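Local coordinates for protein Polyphosphate:AMP phosphotransferase (Pseudomonas aeruginosa PAO1, PDB 3CZP) that uses inorganic polyphosphate as phosphate donor to convert AMP to ADP, and GMP to GDP less efficiently, as a magnesium-dependent homodimer of two fused PPK2 domains per chain, at residues Glu31-Leu36 with Glu65-Arg70; Met114-Ala117 with Gly121-Lys124; Gly315-Val320 with Ile362-Trp367; Leu372-Arg375 with Phe379-Pro382. All coordinates share one frame; numbering follows the deposited sequence.

Contact 1. Residues Glu31-Leu36 with Glu65-Arg70; sequences EAQFEL and EWMDPR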
loop_
_atom_site.group_PDB
_atom_site.type_symbol
_atom_site.label_atom_id
_atom_site.label_comp_id
_atom_site.label_asym_id
_atom_site.label_seq_id
_atom_site.Cartn_x
_atom_site.Cartn_y
_atom_site.Cartn_z
ATOM N N GLU A 31 -16.739 -1.056 -24.411
ATOM C CA GLU A 31 -17.582 -2.156 -23.938
ATOM C C GLU A 31 -16.839 -3.338 -23.302
ATOM O O GLU A 31 -17.369 -3.989 -22.364
ATOM C CB GLU A 31 -18.485 -2.656 -25.093
ATOM C CG GLU A 31 -19.589 -1.655 -25.443
ATOM C CD GLU A 31 -20.665 -1.551 -24.332
ATOM O OE1 GLU A 31 -21.412 -2.541 -24.160
ATOM O OE2 GLU A 31 -20.759 -0.504 -23.628
ATOM N N ALA A 32 -15.680 -3.695 -23.878
ATOM C CA ALA A 32 -14.833 -4.756 -23.389
ATOM C C ALA A 32 -14.261 -4.303 -22.040
ATOM O O ALA A 32 -14.229 -5.043 -21.108
ATOM C CB ALA A 32 -13.679 -5.058 -24.400
ATOM N N GLN A 33 -13.818 -3.061 -21.958
ATOM C CA GLN A 33 -13.282 -2.528 -20.705
ATOM C C GLN A 33 -14.320 -2.547 -19.569
ATOM O O GLN A 33 -14.001 -2.851 -18.438
ATOM C CB GLN A 33 -12.731 -1.134 -20.996
ATOM C CG GLN A 33 -11.940 -0.523 -19.859
ATOM C CD GLN A 33 -11.482 0.802 -20.192
ATOM O OE1 GLN A 33 -12.176 1.501 -20.945
ATOM N NE2 GLN A 33 -10.334 1.228 -19.620
ATOM N N PHE A 34 -15.570 -2.243 -19.881
ATOM C CA PHE A 34 -16.655 -2.249 -18.918
ATOM C C PHE A 34 -16.966 -3.667 -18.421
ATOM O O PHE A 34 -17.122 -3.908 -17.218
ATOM C CB PHE A 34 -17.926 -1.591 -19.507
ATOM C CG PHE A 34 -19.088 -1.576 -18.557
ATOM C CD1 PHE A 34 -19.155 -0.618 -17.530
ATOM C CD2 PHE A 34 -20.113 -2.530 -18.658
ATOM C CE1 PHE A 34 -20.209 -0.616 -16.638
ATOM C CE2 PHE A 34 -21.174 -2.533 -17.756
ATOM C CZ PHE A 34 -21.225 -1.592 -16.752
ATOM N N GLU A 35 -16.993 -4.613 -19.339
ATOM C CA GLU A 35 -17.256 -6.034 -18.997
ATOM C C GLU A 35 -16.125 -6.638 -18.098
ATOM O O GLU A 35 -16.341 -7.473 -17.194
ATOM C CB GLU A 35 -17.384 -6.807 -20.297
ATOM C CG GLU A 35 -17.578 -8.337 -20.166
ATOM C CD GLU A 35 -18.867 -8.706 -19.457
ATOM O OE1 GLU A 35 -19.794 -7.869 -19.445
ATOM O OE2 GLU A 35 -18.977 -9.833 -18.920
ATOM N N LEU A 36 -14.915 -6.210 -18.383
ATOM C CA LEU A 36 -13.767 -6.529 -17.585
ATOM C C LEU A 36 -13.931 -6.065 -16.135
ATOM O O LEU A 36 -13.568 -6.787 -15.208
ATOM C CB LEU A 36 -12.498 -5.889 -18.213
ATOM C CG LEU A 36 -11.163 -6.092 -17.432
ATOM C CD1 LEU A 36 -10.555 -7.548 -17.529
ATOM C CD2 LEU A 36 -10.127 -5.098 -17.890
ATOM N N GLU A 65 -7.698 7.863 -24.890
ATOM C CA GLU A 65 -8.767 8.663 -25.481
ATOM C C GLU A 65 -9.845 7.763 -25.988
ATOM O O GLU A 65 -11.008 8.016 -25.767
ATOM C CB GLU A 65 -8.241 9.529 -26.622
ATOM C CG GLU A 65 -9.345 10.436 -27.173
ATOM C CD GLU A 65 -8.810 11.398 -28.225
ATOM O OE1 GLU A 65 -7.573 11.565 -28.231
ATOM O OE2 GLU A 65 -9.655 11.954 -28.998
ATOM N N TRP A 66 -9.444 6.651 -26.581
ATOM C CA TRP A 66 -10.373 5.627 -27.060
ATOM C C TRP A 66 -11.075 4.912 -25.934
ATOM O O TRP A 66 -12.275 4.645 -26.021
ATOM C CB TRP A 66 -9.626 4.587 -27.898
ATOM C CG TRP A 66 -9.151 5.132 -29.248
ATOM C CD1 TRP A 66 -9.427 6.336 -29.779
ATOM C CD2 TRP A 66 -8.309 4.457 -30.183
ATOM N NE1 TRP A 66 -8.838 6.468 -31.011
ATOM C CE2 TRP A 66 -8.122 5.329 -31.283
ATOM C CE3 TRP A 66 -7.689 3.202 -30.204
ATOM C CZ2 TRP A 66 -7.360 4.974 -32.410
ATOM C CZ3 TRP A 66 -6.928 2.854 -31.317
ATOM C CH2 TRP A 66 -6.759 3.744 -32.406
HETATM N N MSE A 67 -10.294 4.559 -24.905
HETATM C CA MSE A 67 -10.781 3.815 -23.772
HETATM C C MSE A 67 -11.031 4.766 -22.635
HETATM O O MSE A 67 -10.869 5.982 -22.761
HETATM C CB MSE A 67 -9.802 2.682 -23.397
HETATM C CG MSE A 67 -9.517 1.781 -24.586
HETATM SE SE MSE A 67 -8.213 0.430 -24.114
HETATM C CE MSE A 67 -9.444 -0.716 -23.293
ATOM N N ASP A 68 -11.509 4.245 -21.517
ATOM C CA ASP A 68 -11.804 5.079 -20.351
ATOM C C ASP A 68 -10.543 5.113 -19.467
ATOM O O ASP A 68 -10.171 4.131 -18.851
ATOM C CB ASP A 68 -13.014 4.479 -19.587
ATOM C CG ASP A 68 -13.627 5.422 -18.551
ATOM O OD1 ASP A 68 -12.952 6.297 -18.006
ATOM O OD2 ASP A 68 -14.799 5.218 -18.155
ATOM N N PRO A 69 -9.888 6.270 -19.371
ATOM C CA PRO A 69 -8.709 6.327 -18.542
ATOM C C PRO A 69 -8.976 6.133 -17.043
ATOM O O PRO A 69 -8.035 5.886 -16.288
ATOM C CB PRO A 69 -8.197 7.743 -18.790
ATOM C CG PRO A 69 -9.419 8.552 -19.150
ATOM C CD PRO A 69 -10.260 7.593 -19.923
ATOM N N ARG A 70 -10.201 6.358 -16.570
ATOM C CA ARG A 70 -10.500 6.093 -15.171
ATOM C C ARG A 70 -10.204 4.659 -14.735
ATOM O O ARG A 70 -10.089 4.403 -13.542
ATOM C CB ARG A 70 -11.963 6.412 -14.825
ATOM C CG ARG A 70 -12.310 7.856 -15.080
ATOM C CD ARG A 70 -13.764 8.160 -14.885
ATOM N NE ARG A 70 -14.600 7.575 -15.902
ATOM C CZ ARG A 70 -15.936 7.637 -15.897
ATOM N NH1 ARG A 70 -16.545 8.306 -14.958
ATOM N NH2 ARG A 70 -16.658 7.058 -16.879
#
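The carboxamide of Gln33 lies against the backbone of Asp68 and uses both of its ends there. Gln33 OE1 accepts from Asp68 N at 2.9 Å, a nearly straight bond that falls in the carbonyl plane on a lone pair. Gln33 NE2 donates a hydrogen bond to Asp68 O at 3.0 Å; this bond is more bent, and the acceptor sits 31° out of the amide plane. With CG anti to the backbone N (chi1 -171°) and the chain extended beyond it, the amide reaches from helix 15-39 up to the turn, and the two bonds fix its rotation. In the P-loop NTPase fold of the first PPK2 domain, that turn leads from helix 56-66 into strand 72-76. Met67, a selenomethionine just past the helix end, lays CE 4.0 Å from Gln33 CB. Asp68's carboxylate turns away, its plane 80° from the Gln33 amide. Asp68 OD1 takes Arg70 N in an Asx turn and, on its syn lone pair, Arg70 NE at 3.0 Å; Arg70 NH2 meets Asp68 OD2 at 2.9 Å, completing a side-on salt bridge. Arg70 NH1 makes a salt bridge to Asp364 of the second subunit.

Contact 2. Residues Met114-Ala117 with Gly121-Lys124; sequences MLYA and GHIK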
loop_
_atom_site.group_PDB
_atom_site.type_symbol
_atom_site.label_atom_id
_atom_site.label_comp_id
_atom_site.label_asym_id
_atom_site.label_seq_id
_atom_site.Cartn_x
_atom_site.Cartn_y
_atom_site.Cartn_z
HETATM N N MSE A 114 16.609 -4.367 -18.631
HETATM C CA MSE A 114 17.648 -5.322 -19.123
HETATM C C MSE A 114 18.316 -4.940 -20.484
HETATM O O MSE A 114 19.516 -5.091 -20.643
HETATM C CB MSE A 114 17.084 -6.754 -19.125
HETATM C CG MSE A 114 16.260 -7.128 -20.283
HETATM SE SE MSE A 114 15.484 -8.893 -20.203
HETATM C CE MSE A 114 14.194 -8.715 -18.669
ATOM N N LEU A 115 17.548 -4.367 -21.425
ATOM C CA LEU A 115 18.077 -3.929 -22.716
ATOM C C LEU A 115 18.965 -2.736 -22.535
ATOM O O LEU A 115 20.058 -2.679 -23.080
ATOM C CB LEU A 115 16.938 -3.590 -23.700
ATOM C CG LEU A 115 16.225 -4.836 -24.199
ATOM C CD1 LEU A 115 14.952 -4.437 -24.955
ATOM C CD2 LEU A 115 17.150 -5.684 -25.095
ATOM N N TYR A 116 18.508 -1.757 -21.763
ATOM C CA TYR A 116 19.361 -0.586 -21.496
ATOM C C TYR A 116 20.669 -1.014 -20.824
ATOM O O TYR A 116 21.758 -0.585 -21.220
ATOM C CB TYR A 116 18.581 0.432 -20.681
ATOM C CG TYR A 116 19.420 1.559 -20.127
ATOM C CD1 TYR A 116 19.815 2.646 -20.934
ATOM C CD2 TYR A 116 19.862 1.529 -18.787
ATOM C CE1 TYR A 116 20.608 3.683 -20.400
ATOM C CE2 TYR A 116 20.666 2.549 -18.252
ATOM C CZ TYR A 116 21.029 3.618 -19.056
ATOM O OH TYR A 116 21.782 4.631 -18.504
ATOM N N ALA A 117 20.559 -1.882 -19.830
ATOM C CA ALA A 117 21.703 -2.317 -19.045
ATOM C C ALA A 117 22.789 -2.997 -19.932
ATOM O O ALA A 117 24.018 -2.676 -19.866
ATOM C CB ALA A 117 21.224 -3.254 -17.858
ATOM N N GLY A 121 26.451 -1.634 -21.485
ATOM C CA GLY A 121 27.557 -2.370 -20.898
ATOM C C GLY A 121 27.559 -2.448 -19.387
ATOM O O GLY A 121 28.578 -2.800 -18.796
ATOM N N HIS A 122 26.424 -2.174 -18.751
ATOM C CA HIS A 122 26.332 -2.307 -17.307
ATOM C C HIS A 122 26.298 -3.762 -16.847
ATOM O O HIS A 122 26.795 -4.053 -15.789
ATOM C CB HIS A 122 25.148 -1.558 -16.760
ATOM C CG HIS A 122 25.180 -0.107 -17.109
ATOM N ND1 HIS A 122 24.062 0.693 -17.088
ATOM C CD2 HIS A 122 26.204 0.680 -17.525
ATOM C CE1 HIS A 122 24.398 1.912 -17.483
ATOM N NE2 HIS A 122 25.688 1.929 -17.758
ATOM N N ILE A 123 25.715 -4.661 -17.637
ATOM C CA ILE A 123 25.656 -6.078 -17.301
ATOM C C ILE A 123 26.247 -6.910 -18.437
ATOM O O ILE A 123 26.276 -6.484 -19.586
ATOM C CB ILE A 123 24.223 -6.573 -16.986
ATOM C CG1 ILE A 123 23.251 -6.420 -18.196
ATOM C CG2 ILE A 123 23.639 -5.893 -15.728
ATOM C CD1 ILE A 123 21.893 -7.045 -17.930
ATOM N N LYS A 124 26.713 -8.103 -18.095
ATOM C CA LYS A 124 27.341 -9.020 -19.042
ATOM C C LYS A 124 26.277 -9.882 -19.717
ATOM O O LYS A 124 25.158 -9.946 -19.223
ATOM C CB LYS A 124 28.332 -9.932 -18.311
ATOM C CG LYS A 124 29.521 -9.241 -17.707
ATOM C CD LYS A 124 30.269 -10.248 -16.852
ATOM C CE LYS A 124 31.677 -9.789 -16.500
ATOM N NZ LYS A 124 32.467 -10.895 -15.782
#
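Ala117 O is the polar centre here, and the chain just past the helix folds back over it. His122 N donates to Ala117 O at 2.7 Å; the bond is bent at the hydrogen, with the donor a little off the carbonyl plane. Ile123 N adds a second, weak bond to the same Ala117 O at 3.4 Å. Beside these, Ala117 CB packs against Ile123 CG1 at 3.8 Å and has the end of that branch, Ile123 CD1, at 3.9 Å. The branch gets there because CG1 stands between the backbone N and the carbonyl carbon (chi1 62°), which lays it along the helix and brings CD1 up to Met114 O.

At the other flank the rings of Tyr116 and His122 form an offset edge-to-face pair, planes 77° apart and centroids separated by 5.6 Å. The imidazole turns its edge toward the face of the Tyr116 ring, and His122 CE1 comes within 3.9 Å of Tyr116 CE2. Tyr116 has CG anti to its own N, which carries the ring out alongside the loop; its remaining surroundings include Pro180 and Leu181.

Further out, Met114, a selenomethionine, leads away from the loop and packs among Leu128, Ala131, Ile132 and Ala135 of helix 125-144, while Leu115 packs on Phe192, Tyr195 and Val199 of helix 186-203. Lys124 is at the N-cap position of helix 125-144, a few residues after the end of helix 110-119. The turning point between the two helices is Gly121, whose positive phi (78°) and two bonds back into the last turn make the end of helix 110-119 a Schellman motif.

Contact 3. Residues Gly315-Val320 with Ile362-Trp367; sequences GAIRRV and IFDRSW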
loop_
_atom_site.group_PDB
_atom_site.type_symbol
_atom_site.label_atom_id
_atom_site.label_comp_id
_atom_site.label_asym_id
_atom_site.label_seq_id
_atom_site.Cartn_x
_atom_site.Cartn_y
_atom_site.Cartn_z
ATOM N N GLY A 315 5.877 -18.925 20.756
ATOM C CA GLY A 315 6.882 -18.933 21.781
ATOM C C GLY A 315 8.277 -18.818 21.221
ATOM O O GLY A 315 9.070 -18.031 21.739
ATOM N N ALA A 316 8.585 -19.605 20.181
ATOM C CA ALA A 316 9.910 -19.489 19.508
ATOM C C ALA A 316 10.118 -18.096 18.960
ATOM O O ALA A 316 11.211 -17.534 19.050
ATOM C CB ALA A 316 10.120 -20.550 18.404
ATOM N N ILE A 317 9.081 -17.529 18.370
ATOM C CA ILE A 317 9.197 -16.201 17.773
ATOM C C ILE A 317 9.507 -15.163 18.851
ATOM O O ILE A 317 10.307 -14.259 18.638
ATOM C CB ILE A 317 7.874 -15.812 17.034
ATOM C CG1 ILE A 317 7.783 -16.471 15.675
ATOM C CG2 ILE A 317 7.696 -14.320 16.875
ATOM C CD1 ILE A 317 6.498 -16.224 14.988
ATOM N N ARG A 318 8.882 -15.280 20.005
ATOM C CA ARG A 318 9.085 -14.251 21.015
ATOM C C ARG A 318 10.474 -14.314 21.667
ATOM O O ARG A 318 10.974 -13.299 22.133
ATOM C CB ARG A 318 8.004 -14.274 22.101
ATOM C CG ARG A 318 7.654 -12.829 22.629
ATOM C CD ARG A 318 7.245 -12.834 24.066
ATOM N NE ARG A 318 8.356 -13.189 24.955
ATOM C CZ ARG A 318 8.221 -13.583 26.217
ATOM N NH1 ARG A 318 7.022 -13.701 26.791
ATOM N NH2 ARG A 318 9.296 -13.883 26.925
ATOM N N ARG A 319 11.077 -15.499 21.740
ATOM C CA ARG A 319 12.449 -15.594 22.267
ATOM C C ARG A 319 13.475 -14.939 21.287
ATOM O O ARG A 319 14.558 -14.493 21.706
ATOM C CB ARG A 319 12.828 -17.031 22.602
ATOM C CG ARG A 319 12.008 -17.714 23.750
ATOM C CD ARG A 319 11.719 -16.751 24.861
ATOM N NE ARG A 319 10.774 -17.270 25.841
ATOM C CZ ARG A 319 9.453 -17.354 25.680
ATOM N NH1 ARG A 319 8.864 -16.943 24.567
ATOM N NH2 ARG A 319 8.712 -17.841 26.665
ATOM N N VAL A 320 13.126 -14.883 20.004
ATOM C CA VAL A 320 13.920 -14.106 19.026
ATOM C C VAL A 320 13.688 -12.615 19.269
ATOM O O VAL A 320 14.637 -11.839 19.353
ATOM C CB VAL A 320 13.517 -14.476 17.566
ATOM C CG1 VAL A 320 14.191 -13.534 16.500
ATOM C CG2 VAL A 320 13.833 -15.944 17.327
ATOM N N ILE A 362 9.597 -11.240 10.254
ATOM C CA ILE A 362 9.277 -12.576 10.701
ATOM C C ILE A 362 7.834 -12.894 10.186
ATOM O O ILE A 362 6.882 -12.096 10.408
ATOM C CB ILE A 362 9.289 -12.605 12.220
ATOM C CG1 ILE A 362 10.660 -12.196 12.806
ATOM C CG2 ILE A 362 8.821 -13.982 12.720
ATOM C CD1 ILE A 362 10.749 -12.390 14.352
ATOM N N PHE A 363 7.698 -14.057 9.535
ATOM C CA PHE A 363 6.478 -14.506 8.963
ATOM C C PHE A 363 5.974 -15.658 9.824
ATOM O O PHE A 363 6.542 -16.748 9.856
ATOM C CB PHE A 363 6.656 -14.928 7.509
ATOM C CG PHE A 363 6.841 -13.789 6.552
ATOM C CD1 PHE A 363 5.744 -13.109 6.055
ATOM C CD2 PHE A 363 8.121 -13.360 6.183
ATOM C CE1 PHE A 363 5.891 -12.037 5.179
ATOM C CE2 PHE A 363 8.292 -12.290 5.277
ATOM C CZ PHE A 363 7.173 -11.635 4.781
ATOM N N ASP A 364 4.917 -15.384 10.549
ATOM C CA ASP A 364 4.220 -16.413 11.265
ATOM C C ASP A 364 3.179 -17.004 10.333
ATOM O O ASP A 364 2.099 -16.447 10.134
ATOM C CB ASP A 364 3.607 -15.836 12.524
ATOM C CG ASP A 364 2.976 -16.903 13.416
ATOM O OD1 ASP A 364 3.023 -18.125 13.099
ATOM O OD2 ASP A 364 2.410 -16.510 14.448
ATOM N N ARG A 365 3.549 -18.144 9.752
ATOM C CA ARG A 365 2.941 -18.676 8.530
ATOM C C ARG A 365 3.313 -17.780 7.365
ATOM O O ARG A 365 3.794 -16.681 7.568
ATOM C CB ARG A 365 1.444 -18.861 8.666
ATOM C CG ARG A 365 1.078 -19.629 9.894
ATOM C CD ARG A 365 -0.391 -19.693 10.057
ATOM N NE ARG A 365 -0.954 -20.716 9.190
ATOM C CZ ARG A 365 -2.131 -21.305 9.385
ATOM N NH1 ARG A 365 -2.876 -20.981 10.442
ATOM N NH2 ARG A 365 -2.565 -22.244 8.527
ATOM N N SER A 366 3.209 -18.285 6.155
ATOM C CA SER A 366 3.939 -17.674 5.074
ATOM C C SER A 366 3.340 -18.088 3.766
ATOM O O SER A 366 2.248 -18.635 3.728
ATOM C CB SER A 366 5.431 -18.119 5.143
ATOM O OG SER A 366 5.551 -19.449 4.610
ATOM N N TRP A 367 4.103 -17.871 2.687
ATOM C CA TRP A 367 3.707 -18.308 1.348
ATOM C C TRP A 367 3.639 -19.813 1.159
ATOM O O TRP A 367 3.118 -20.275 0.172
ATOM C CB TRP A 367 4.672 -17.741 0.306
ATOM C CG TRP A 367 6.132 -17.792 0.669
ATOM C CD1 TRP A 367 7.043 -18.768 0.320
ATOM C CD2 TRP A 367 6.876 -16.802 1.414
ATOM N NE1 TRP A 367 8.287 -18.452 0.816
ATOM C CE2 TRP A 367 8.218 -17.265 1.497
ATOM C CE3 TRP A 367 6.522 -15.621 2.074
ATOM C CZ2 TRP A 367 9.193 -16.585 2.152
ATOM C CZ3 TRP A 367 7.511 -14.910 2.734
ATOM C CH2 TRP A 367 8.843 -15.389 2.770
#
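Ile317 carries CG1 anti to its carbonyl carbon (chi1 -79°) and continues extended to CD1, so the longer branch reaches from the helix toward the strand. Ile362 puts CG2 anti to its own backbone N, and the two isoleucines slide past each other in opposite senses: Ile317 CD1 lies 3.9 Å from Ile362 CG2, and Ile317 CG1 lies 4.0 Å from that same methyl. Two residues along the strand, Asp364 crosses Ile317 at about a right angle, and Ile317 CD1 sits 3.8 Å from Asp364 CB. Val320, one helical turn on from Ile317, meets the other branch of Ile362, with Val320 CG1 at 4.2 Å from Ile362 CD1.

This is helix-on-sheet packing in the P-loop NTPase fold of the second PPK2 domain. Helix 313-321 runs back across strand 360-364, the two short axes 10.5 Å apart and 164° from parallel in direction. The strand lies between 330-333 and 300-307 in the parallel sheet, and Phe305 of the latter also touches Ile317. Val320 also touches Leu287 of helix 273-292 and Val482 and Ile486 of helix 475-496.

Where the apolar packing gives way to charge, Ile317 CD1 also lies against Asp364 CG, the carbon of a carboxylate whose OD2 pairs with Arg70 of the second subunit.

Contact 4. Residues Leu372-Arg375 with Phe379-Pro382; sequences LVER and FCAP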
loop_
_atom_site.group_PDB
_atom_site.type_symbol
_atom_site.label_atom_id
_atom_site.label_comp_id
_atom_site.label_asym_id
_atom_site.label_seq_id
_atom_site.Cartn_x
_atom_site.Cartn_y
_atom_site.Cartn_z
ATOM N N LEU A 372 0.681 -26.228 1.819
ATOM C CA LEU A 372 0.292 -26.869 3.067
ATOM C C LEU A 372 -1.216 -26.789 3.188
ATOM O O LEU A 372 -1.913 -27.555 2.536
ATOM C CB LEU A 372 1.041 -26.235 4.242
ATOM C CG LEU A 372 2.576 -26.433 4.287
ATOM C CD1 LEU A 372 3.117 -25.541 5.426
ATOM C CD2 LEU A 372 3.040 -27.931 4.437
ATOM N N VAL A 373 -1.758 -25.866 3.976
ATOM C CA VAL A 373 -3.233 -25.799 4.153
ATOM C C VAL A 373 -4.118 -25.686 2.885
ATOM O O VAL A 373 -5.190 -26.266 2.841
ATOM C CB VAL A 373 -3.633 -24.688 5.181
ATOM C CG1 VAL A 373 -3.162 -23.277 4.729
ATOM C CG2 VAL A 373 -5.135 -24.742 5.477
ATOM N N GLU A 374 -3.698 -24.943 1.857
ATOM C CA GLU A 374 -4.501 -24.847 0.641
ATOM C C GLU A 374 -4.582 -26.183 -0.093
ATOM O O GLU A 374 -5.635 -26.535 -0.586
ATOM C CB GLU A 374 -3.958 -23.781 -0.311
ATOM C CG GLU A 374 -4.007 -22.370 0.259
ATOM C CD GLU A 374 -3.677 -21.254 -0.761
ATOM O OE1 GLU A 374 -3.487 -21.494 -1.965
ATOM O OE2 GLU A 374 -3.629 -20.105 -0.324
ATOM N N ARG A 375 -3.448 -26.875 -0.203
ATOM C CA ARG A 375 -3.363 -28.176 -0.836
ATOM C C ARG A 375 -4.324 -29.147 -0.161
ATOM O O ARG A 375 -5.181 -29.767 -0.797
ATOM C CB ARG A 375 -1.918 -28.710 -0.716
ATOM C CG ARG A 375 -1.782 -30.205 -1.011
ATOM C CD ARG A 375 -0.280 -30.630 -1.102
ATOM N NE ARG A 375 -0.088 -32.086 -0.883
ATOM C CZ ARG A 375 1.025 -32.769 -1.198
ATOM N NH1 ARG A 375 2.051 -32.171 -1.788
ATOM N NH2 ARG A 375 1.107 -34.074 -0.958
ATOM N N PHE A 379 -8.121 -25.198 -1.164
ATOM C CA PHE A 379 -8.449 -23.806 -1.354
ATOM C C PHE A 379 -7.893 -23.325 -2.696
ATOM O O PHE A 379 -8.183 -22.202 -3.131
ATOM C CB PHE A 379 -7.946 -22.954 -0.184
ATOM C CG PHE A 379 -8.604 -23.268 1.148
ATOM C CD1 PHE A 379 -9.942 -23.680 1.230
ATOM C CD2 PHE A 379 -7.894 -23.112 2.322
ATOM C CE1 PHE A 379 -10.557 -23.956 2.473
ATOM C CE2 PHE A 379 -8.494 -23.390 3.573
ATOM C CZ PHE A 379 -9.831 -23.816 3.637
ATOM N N CYS A 380 -7.063 -24.155 -3.321
ATOM C CA CYS A 380 -6.579 -23.918 -4.681
ATOM C C CYS A 380 -6.562 -25.289 -5.398
ATOM O O CYS A 380 -6.652 -26.333 -4.738
ATOM C CB CYS A 380 -5.183 -23.255 -4.679
ATOM S SG CYS A 380 -3.831 -24.354 -4.180
ATOM N N ALA A 381 -6.430 -25.277 -6.725
ATOM C CA ALA A 381 -6.438 -26.506 -7.529
ATOM C C ALA A 381 -5.080 -27.183 -7.429
ATOM O O ALA A 381 -4.064 -26.518 -7.183
ATOM C CB ALA A 381 -6.758 -26.175 -9.006
ATOM N N PRO A 382 -5.047 -28.513 -7.611
ATOM C CA PRO A 382 -3.766 -29.234 -7.755
ATOM C C PRO A 382 -2.717 -28.575 -8.666
ATOM O O PRO A 382 -1.566 -28.531 -8.281
ATOM C CB PRO A 382 -4.193 -30.609 -8.295
ATOM C CG PRO A 382 -5.571 -30.796 -7.741
ATOM C CD PRO A 382 -6.200 -29.437 -7.602
#
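A single backbone hydrogen bond joins the segments: Phe379 N donates to Glu374 O at 2.9 Å, in the carbonyl plane and on a lone pair, although bent to 143° at the hydrogen. It spans five residues, where an alpha-helical bond would span four, and turns the chain back against the end of helix 370-377.

Apolar contact is made by the Phe379 side chain. Phe379 has CG anti to its carbonyl carbon (chi1 -64°), which swings the ring back along the helix, and Phe379 CE2 ends 4.1 Å from Val373 CG2. The aliphatic part of Glu374 covers the near end of the same side chain, with Glu374 CG at 4.0 Å from Phe379 CB. The glutamate and the phenylalanine cross at about a right angle, carboxylate and ring planes 67° apart.

Then there is the polar end of Glu374. Its chain runs extended beyond CG, and Glu374 OE1 passes 3.6 Å from Cys380 SG; Glu374 CB touches the same sulfur at 3.9 Å. The stronger partner of OE1 is Arg370, one turn earlier in the helix, in a salt bridge that would be expected to favour the charged carboxylate.

Ala381 takes the N-cap position of helix 382-402, so the loop is a tight connection between consecutive helices. Leu372 packs on Val453 and Met456 of helix 446-460, and Arg375 pairs with Asp455 there and makes a cation-pi contact with Trp385 of helix 382-402.

How the contacts relate
Contacts 1 and 2 belong to the first PPK2 domain, which seems catalytically inactive and might mediate dimerization; contacts 3 and 4 belong to the second. Within one chain, the centres of contacts 1 and 3 are about 44 Å apart, yet the dimer joins them: Arg70 of contact 1 pairs with Asp364 of contact 3 on the partner chain. Contacts 2 and 4 occupy equivalent places in their domains, the link after the helix following the third strand, with centres about 40 Å apart. Contacts 3 and 4 meet, Arg365 NH2 lying 4.0 Å from Val373 CG1. Ethanediol and glycerol, probably from the crystallisation liquor though such molecules often mark pockets, lie about 5 and 6 Å from the Asp364 side chain.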